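Side-chain contacts in nicotinamide riboside transporter PnuC (Neisseria mucosa ATCC 25996, PDB 4QTN), which probably transports nicotinamide riboside across the inner membrane, assembling as a homotrimer: residues L210-M213 / Y214-L218; I190-I193 / S194-V198; L23-F26 / L27-A31. All blocks are in the same frame, centred on the assembly; numbering follows the deposited sequence.

Contact 1: L210-M213 / Y214-L218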
loop_
_atom_site.group_PDB
_atom_site.type_symbol
_atom_site.label_atom_id
_atom_site.label_comp_id
_atom_site.label_asym_id
_atom_site.label_seq_id
_atom_site.Cartn_x
_atom_site.Cartn_y
_atom_site.Cartn_z
ATOM N N LEU C 210 2.614 -10.173 15.275
ATOM C CA LEU C 210 1.742 -10.762 14.258
ATOM C C LEU C 210 1.027 -9.729 13.376
ATOM O O LEU C 210 0.829 -9.967 12.181
ATOM C CB LEU C 210 0.755 -11.758 14.874
ATOM C CG LEU C 210 1.374 -12.983 15.565
ATOM C CD1 LEU C 210 0.314 -14.021 15.890
ATOM C CD2 LEU C 210 2.483 -13.597 14.721
ATOM N N LEU C 211 0.655 -8.587 13.956
ATOM C CA LEU C 211 0.187 -7.462 13.158
ATOM C C LEU C 211 1.287 -7.021 12.210
ATOM O O LEU C 211 1.030 -6.758 11.036
ATOM C CB LEU C 211 -0.252 -6.294 14.043
ATOM C CG LEU C 211 -0.595 -4.967 13.341
ATOM C CD1 LEU C 211 -1.510 -5.165 12.129
ATOM C CD2 LEU C 211 -1.214 -3.999 14.328
ATOM N N LEU C 212 2.522 -6.955 12.713
ATOM C CA LEU C 212 3.654 -6.634 11.852
ATOM C C LEU C 212 3.880 -7.722 10.826
ATOM O O LEU C 212 4.162 -7.436 9.662
ATOM C CB LEU C 212 4.932 -6.379 12.652
ATOM C CG LEU C 212 5.432 -4.927 12.648
ATOM C CD1 LEU C 212 6.886 -4.885 13.060
ATOM C CD2 LEU C 212 5.265 -4.256 11.295
HETATM N N MSE C 213 3.725 -8.973 11.251
HETATM C CA MSE C 213 3.852 -10.094 10.344
HETATM C C MSE C 213 2.944 -9.938 9.138
HETATM O O MSE C 213 3.392 -10.113 8.006
HETATM C CB MSE C 213 3.550 -11.392 11.047
HETATM C CG MSE C 213 3.659 -12.501 10.029
HETATM SE SE MSE C 213 3.107 -14.166 10.862
HETATM C CE MSE C 213 1.179 -13.796 10.921
ATOM N N TYR C 214 1.672 -9.600 9.363
ATOM C CA TYR C 214 0.728 -9.442 8.250
ATOM C C TYR C 214 1.015 -8.283 7.321
ATOM O O TYR C 214 0.592 -8.308 6.170
ATOM C CB TYR C 214 -0.725 -9.425 8.721
ATOM C CG TYR C 214 -1.274 -10.791 8.789
ATOM C CD1 TYR C 214 -1.824 -11.388 7.669
ATOM C CD2 TYR C 214 -1.133 -11.552 9.939
ATOM C CE1 TYR C 214 -2.265 -12.695 7.702
ATOM C CE2 TYR C 214 -1.580 -12.860 9.993
ATOM C CZ TYR C 214 -2.139 -13.432 8.868
ATOM O OH TYR C 214 -2.580 -14.736 8.907
ATOM N N VAL C 215 1.747 -7.274 7.793
ATOM C CA VAL C 215 2.230 -6.243 6.882
ATOM C C VAL C 215 3.318 -6.813 5.978
ATOM O O VAL C 215 3.286 -6.612 4.772
ATOM C CB VAL C 215 2.700 -4.969 7.607
ATOM C CG1 VAL C 215 3.270 -3.949 6.618
ATOM C CG2 VAL C 215 1.541 -4.361 8.360
HETATM N N MSE C 216 4.237 -7.589 6.554
HETATM C CA MSE C 216 5.309 -8.215 5.763
HETATM C C MSE C 216 4.724 -9.233 4.816
HETATM O O MSE C 216 5.204 -9.396 3.699
HETATM C CB MSE C 216 6.356 -8.835 6.670
HETATM C CG MSE C 216 6.779 -7.826 7.732
HETATM SE SE MSE C 216 8.017 -8.674 9.019
HETATM C CE MSE C 216 8.624 -7.041 9.932
ATOM N N TYR C 217 3.665 -9.909 5.253
ATOM C CA TYR C 217 2.901 -10.798 4.382
ATOM C C TYR C 217 2.387 -10.093 3.133
ATOM O O TYR C 217 2.456 -10.649 2.044
ATOM C CB TYR C 217 1.719 -11.409 5.133
ATOM C CG TYR C 217 2.051 -12.675 5.854
ATOM C CD1 TYR C 217 3.380 -13.010 6.133
ATOM C CD2 TYR C 217 1.036 -13.541 6.300
ATOM C CE1 TYR C 217 3.696 -14.175 6.816
ATOM C CE2 TYR C 217 1.341 -14.711 6.991
ATOM C CZ TYR C 217 2.677 -15.025 7.244
ATOM O OH TYR C 217 3.001 -16.181 7.919
ATOM N N LEU C 218 1.845 -8.886 3.307
ATOM C CA LEU C 218 1.239 -8.133 2.217
ATOM C C LEU C 218 2.277 -7.792 1.151
ATOM O O LEU C 218 2.044 -7.995 -0.056
ATOM C CB LEU C 218 0.590 -6.845 2.753
ATOM C CG LEU C 218 -0.504 -6.041 1.997
ATOM C CD1 LEU C 218 -0.230 -4.550 2.155
ATOM C CD2 LEU C 218 -0.710 -6.401 0.512
#

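Contact 2: I190-I193 / S194-V198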
loop_
_atom_site.group_PDB
_atom_site.type_symbol
_atom_site.label_atom_id
_atom_site.label_comp_id
_atom_site.label_asym_id
_atom_site.label_seq_id
_atom_site.Cartn_x
_atom_site.Cartn_y
_atom_site.Cartn_z
ATOM N N ILE C 190 -4.582 -7.708 3.329
ATOM C CA ILE C 190 -5.220 -6.444 3.685
ATOM C C ILE C 190 -6.366 -6.649 4.686
ATOM O O ILE C 190 -6.666 -5.769 5.465
ATOM C CB ILE C 190 -5.760 -5.718 2.462
ATOM C CG1 ILE C 190 -4.617 -5.275 1.557
ATOM C CG2 ILE C 190 -6.600 -4.529 2.882
ATOM C CD1 ILE C 190 -5.075 -4.660 0.246
ATOM N N LEU C 191 -6.987 -7.819 4.680
ATOM C CA LEU C 191 -8.072 -8.079 5.637
ATOM C C LEU C 191 -7.584 -8.404 7.041
ATOM O O LEU C 191 -7.986 -7.751 7.996
ATOM C CB LEU C 191 -9.041 -9.134 5.115
ATOM C CG LEU C 191 -9.841 -8.591 3.932
ATOM C CD1 LEU C 191 -10.910 -9.565 3.485
ATOM C CD2 LEU C 191 -10.439 -7.229 4.272
ATOM N N THR C 192 -6.681 -9.376 7.158
ATOM C CA THR C 192 -6.108 -9.740 8.464
ATOM C C THR C 192 -5.331 -8.595 9.174
ATOM O O THR C 192 -5.249 -8.582 10.407
ATOM C CB THR C 192 -5.209 -10.973 8.370
ATOM O OG1 THR C 192 -5.863 -11.969 7.599
ATOM C CG2 THR C 192 -4.935 -11.528 9.741
ATOM N N ILE C 193 -4.760 -7.655 8.408
ATOM C CA ILE C 193 -4.146 -6.479 9.024
ATOM C C ILE C 193 -5.209 -5.700 9.792
ATOM O O ILE C 193 -4.993 -5.337 10.950
ATOM C CB ILE C 193 -3.430 -5.568 8.000
ATOM C CG1 ILE C 193 -2.108 -6.179 7.567
ATOM C CG2 ILE C 193 -3.125 -4.219 8.615
ATOM C CD1 ILE C 193 -1.508 -5.502 6.360
ATOM N N SER C 194 -6.375 -5.495 9.156
ATOM C CA SER C 194 -7.551 -4.861 9.805
ATOM C C SER C 194 -8.025 -5.631 11.010
ATOM O O SER C 194 -8.424 -5.040 11.990
ATOM C CB SER C 194 -8.722 -4.749 8.838
ATOM O OG SER C 194 -8.386 -4.009 7.694
ATOM N N LEU C 195 -8.035 -6.963 10.908
ATOM C CA LEU C 195 -8.414 -7.834 12.034
ATOM C C LEU C 195 -7.580 -7.590 13.274
ATOM O O LEU C 195 -8.124 -7.409 14.360
ATOM C CB LEU C 195 -8.339 -9.302 11.647
ATOM C CG LEU C 195 -9.514 -9.785 10.832
ATOM C CD1 LEU C 195 -9.561 -11.301 10.857
ATOM C CD2 LEU C 195 -10.807 -9.184 11.371
ATOM N N TRP C 196 -6.265 -7.583 13.123
ATOM C CA TRP C 196 -5.407 -7.307 14.250
ATOM C C TRP C 196 -5.384 -5.818 14.639
ATOM O O TRP C 196 -4.981 -5.483 15.744
ATOM C CB TRP C 196 -4.001 -7.812 13.995
ATOM C CG TRP C 196 -3.873 -9.288 13.966
ATOM C CD1 TRP C 196 -3.817 -10.074 12.862
ATOM C CD2 TRP C 196 -3.711 -10.158 15.087
ATOM N NE1 TRP C 196 -3.645 -11.388 13.220
ATOM C CE2 TRP C 196 -3.572 -11.467 14.580
ATOM C CE3 TRP C 196 -3.674 -9.959 16.473
ATOM C CZ2 TRP C 196 -3.407 -12.579 15.406
ATOM C CZ3 TRP C 196 -3.499 -11.067 17.301
ATOM C CH2 TRP C 196 -3.376 -12.362 16.763
ATOM N N ALA C 197 -5.801 -4.934 13.734
ATOM C CA ALA C 197 -5.871 -3.518 14.065
ATOM C C ALA C 197 -7.120 -3.202 14.852
ATOM O O ALA C 197 -7.088 -2.370 15.755
ATOM C CB ALA C 197 -5.790 -2.655 12.826
ATOM N N VAL C 198 -8.234 -3.847 14.520
ATOM C CA VAL C 198 -9.451 -3.608 15.292
ATOM C C VAL C 198 -9.391 -4.344 16.616
ATOM O O VAL C 198 -9.855 -3.833 17.630
ATOM C CB VAL C 198 -10.787 -3.855 14.506
ATOM C CG1 VAL C 198 -10.868 -2.959 13.284
ATOM C CG2 VAL C 198 -10.966 -5.312 14.124
#

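Contact 3: L23-F26 / L27-A31. With BOG (octyl beta-D-glucopyranoside), chain J.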
loop_
_atom_site.group_PDB
_atom_site.type_symbol
_atom_site.label_atom_id
_atom_site.label_comp_id
_atom_site.label_asym_id
_atom_site.label_seq_id
_atom_site.Cartn_x
_atom_site.Cartn_y
_atom_site.Cartn_z
ATOM N N LEU C 23 14.084 -10.592 2.976
ATOM C CA LEU C 23 13.881 -11.648 3.958
ATOM C C LEU C 23 14.682 -11.381 5.238
ATOM O O LEU C 23 14.142 -11.470 6.346
ATOM C CB LEU C 23 14.258 -13.002 3.383
ATOM C CG LEU C 23 14.044 -14.155 4.352
ATOM C CD1 LEU C 23 12.560 -14.335 4.653
ATOM C CD2 LEU C 23 14.653 -15.419 3.776
ATOM N N LEU C 24 15.965 -11.044 5.076
ATOM C CA LEU C 24 16.822 -10.711 6.208
ATOM C C LEU C 24 16.307 -9.501 6.980
ATOM O O LEU C 24 16.246 -9.528 8.204
ATOM C CB LEU C 24 18.280 -10.515 5.768
ATOM C CG LEU C 24 18.949 -11.781 5.214
ATOM C CD1 LEU C 24 20.382 -11.530 4.775
ATOM C CD2 LEU C 24 18.889 -12.885 6.254
HETATM N N MSE C 25 15.871 -8.467 6.273
HETATM C CA MSE C 25 15.281 -7.329 6.954
HETATM C C MSE C 25 13.984 -7.687 7.651
HETATM O O MSE C 25 13.651 -7.102 8.674
HETATM C CB MSE C 25 15.050 -6.169 6.042
HETATM C CG MSE C 25 14.547 -5.023 6.895
HETATM SE SE MSE C 25 13.730 -3.704 5.726
HETATM C CE MSE C 25 15.453 -3.030 5.076
ATOM N N PHE C 26 13.236 -8.639 7.110
ATOM C CA PHE C 26 11.969 -9.012 7.722
ATOM C C PHE C 26 12.192 -9.732 9.041
ATOM O O PHE C 26 11.476 -9.499 10.015
ATOM C CB PHE C 26 11.148 -9.874 6.780
ATOM C CG PHE C 26 10.297 -9.086 5.824
ATOM C CD1 PHE C 26 9.909 -7.772 6.125
ATOM C CD2 PHE C 26 9.840 -9.667 4.635
ATOM C CE1 PHE C 26 9.108 -7.049 5.252
ATOM C CE2 PHE C 26 9.039 -8.950 3.765
ATOM C CZ PHE C 26 8.672 -7.636 4.078
ATOM N N LEU C 27 13.201 -10.597 9.068
ATOM C CA LEU C 27 13.580 -11.316 10.281
ATOM C C LEU C 27 14.215 -10.374 11.289
ATOM O O LEU C 27 14.018 -10.525 12.488
ATOM C CB LEU C 27 14.535 -12.460 9.952
ATOM C CG LEU C 27 13.991 -13.438 8.917
ATOM C CD1 LEU C 27 15.034 -14.477 8.528
ATOM C CD2 LEU C 27 12.710 -14.089 9.420
ATOM N N GLY C 28 14.959 -9.387 10.791
ATOM C CA GLY C 28 15.498 -8.315 11.629
ATOM C C GLY C 28 14.443 -7.542 12.413
ATOM O O GLY C 28 14.529 -7.448 13.638
ATOM N N ILE C 29 13.466 -6.967 11.702
ATOM C CA ILE C 29 12.389 -6.191 12.337
ATOM C C ILE C 29 11.651 -7.063 13.344
ATOM O O ILE C 29 11.140 -6.583 14.369
ATOM C CB ILE C 29 11.377 -5.653 11.288
ATOM C CG1 ILE C 29 12.094 -4.873 10.181
ATOM C CG2 ILE C 29 10.308 -4.787 11.943
ATOM C CD1 ILE C 29 12.898 -3.688 10.670
ATOM N N GLN C 30 11.614 -8.352 13.051
ATOM C CA GLN C 30 10.981 -9.318 13.910
ATOM C C GLN C 30 11.850 -9.575 15.148
ATOM O O GLN C 30 11.337 -9.629 16.269
ATOM C CB GLN C 30 10.717 -10.620 13.132
ATOM C CG GLN C 30 9.435 -11.342 13.513
ATOM C CD GLN C 30 8.262 -10.398 13.715
ATOM O OE1 GLN C 30 7.753 -10.262 14.831
ATOM N NE2 GLN C 30 7.824 -9.741 12.635
ATOM N N ALA C 31 13.166 -9.697 14.934
ATOM C CA ALA C 31 14.131 -9.854 16.035
ATOM C C ALA C 31 14.123 -8.633 16.911
ATOM O O ALA C 31 14.064 -8.738 18.137
ATOM C CB ALA C 31 15.531 -10.095 15.497
HETATM C C1 BOG J . 23.095 -16.659 -1.417
HETATM O O1 BOG J . 22.270 -15.896 -0.609
HETATM C C2 BOG J . 22.321 -17.118 -2.645
HETATM O O2 BOG J . 21.179 -17.977 -2.269
HETATM C C3 BOG J . 23.199 -17.889 -3.564
HETATM O O3 BOG J . 22.395 -18.319 -4.709
HETATM C C4 BOG J . 24.379 -17.098 -4.032
HETATM O O4 BOG J . 25.295 -17.966 -4.726
HETATM C C5 BOG J . 25.133 -16.342 -2.914
HETATM O O5 BOG J . 24.287 -15.824 -1.787
HETATM C C6 BOG J . 25.810 -15.178 -3.546
HETATM O O6 BOG J . 26.955 -14.797 -2.790
HETATM C "C1'" BOG J . 21.765 -16.579 0.569
HETATM C "C2'" BOG J . 20.474 -15.834 1.038
HETATM C "C3'" BOG J . 19.959 -16.436 2.322
HETATM C "C4'" BOG J . 18.784 -15.549 2.839
HETATM C "C5'" BOG J . 18.165 -16.161 4.133
HETATM C "C6'" BOG J . 17.550 -17.548 3.818
HETATM C "C7'" BOG J . 17.979 -18.586 4.884
HETATM C "C8'" BOG J . 16.868 -18.753 5.980
#

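Contact 1: L210-M213 / Y214-L218
M213, a selenomethionine, lays its side chain obliquely across the ring of Y217 one helical turn further along transmembrane helix 208-234. Its CG sits over a face of that ring, 4.0 Å from the Y217 centroid and 24° off the ring normal, which meets the geometry of a CH-pi contact. The selenium follows in a Met-aromatic contact, with SE 4.4 Å from the same centroid and 36° off the normal, on the side of the phenol oxygen. With CG of M213 anti to its backbone N (chi1 178°) and the next torsion extended as well, CG and SE are both brought to the Y217 ring; the bend at the last torsion turns only the terminal methyl.

A second apolar pair joins L212 to M216, another selenomethionine, where L212 CD1 lies 4.2 Å from M216 CE. The ring of Y214 is placed differently: it presents its edge to the carbonyl of L210, with L210 O near the ring plane and 3.4 Å from Y214 CD2.

Backbone bonds supply the frame, Y217 N to M213 O at 2.8 Å and M216 N to L212 O at 3.1 Å among them. Outside the pair, the Y217 hydroxyl is hydrogen-bonded to the carbonyl of G50, and the residue also touches nicotinamide riboside and N189. Y217 thus has a methylene over one face, selenium set off to the side of the ring normal, and a hydrogen bond at its oxygen, a combination consistent with a substrate-binding ring held in position.

Contact 2: I190-I193 / S194-V198
W196 and T192 form an i to i+4 pair on transmembrane helix 181-198, their side chains lying alongside each other and pointing the same way. CB of W196 lies 3.9 Å from T192 O. The first torsion sets CG anti to the carbonyl carbon, beside the backbone N, and W196 CG is likewise 3.9 Å from T192 O. The second torsion (chi2 100°) then turns the CD1 edge of the indole to the threonine: W196 CD1 meets the methyl T192 CG2 at 3.6 Å, and T192 O sits near the ring plane at this edge. W196 NE1 remains 3.7 Å from T192 CG2, and its polar partner is the hydroxyl of Y75 on helix 64-80, while T192 OG1 bonds V188 O. The six-membered part of the indole extends beyond the threonine.

The backbone of the same two residues is joined: W196 N bonds T192 O at 3.1 Å with an N-H...O angle of 167°. L195, like T192, packs on helix 158-175, while I190 meets V215 of the third subunit. S194 adds a side-chain bond to the backbone series: its OG, anti to its own carbonyl carbon, reaches back as a weak donor to I190 O at 3.3 Å.

Contact 3: L23-F26 / L27-A31
M25, a selenomethionine, runs beside I29, its CG 4.1 Å from I29 CG1 and the two side chains pointing the same way from successive turns of transmembrane helix 17-34. Torsions account for the overlap: M25 CG is anti to its backbone N (chi1 -175°), toward the following turn, whereas I29 CG1 is anti to its own carbonyl carbon and so leans back to meet it.

A second i to i+4 pair lies on another side of the helix, where L23 CG approaches L27 CD1 to 4.3 Å. The outer branch of L23 belongs to a different environment. Its CD2 comes within 3.6 Å of C6' in the octyl tail of a bound octyl glucoside, and L24 CD2 lies 4.0 Å from C5' of the same tail. These are plain alkyl contacts, with the detergent chain lying where a lipid chain might otherwise run.

The helical i to i+4 bonds run on through both pairs. L27 N bonds L23 O at 3.0 Å, and I29 N bonds M25 O at 3.0 Å with a nearly straight N-H...O angle of 173°. G28, which bonds L24 O through its N at 2.9 Å, brings no side chain between these pairs.

L23, L27 and Q30 pack against helix 41-59, and F26 and I29 against helix 208-234, while L24, M25 and I29 meet W131, A183 and V166 of the second subunit: the helix is packed between its own bundle and a neighbouring protomer.

All three contacts are i to i+4 pairings within single transmembrane helices. Contact 1 is the most central, its centre 11 Å from that of the chain, and its helix lies between the other two: Y214 CE1 meets T192 CB of contact 2 at 3.5 Å, and L212 CD1 meets I29 CG2 of contact 3 at 3.6 Å. Contacts 2 and 3 do not touch. Their chemistry differs. Contact 1, beside the substrate, combines aromatic rings with methionine side chains (here selenomethionine); contact 2, partly buried, brings aliphatic hydroxyls and an indole N-H; contact 3 is mainly aliphatic and is covered by its own helices 41-59 and 208-234, the second subunit and a detergent tail. Each also packs on another subunit.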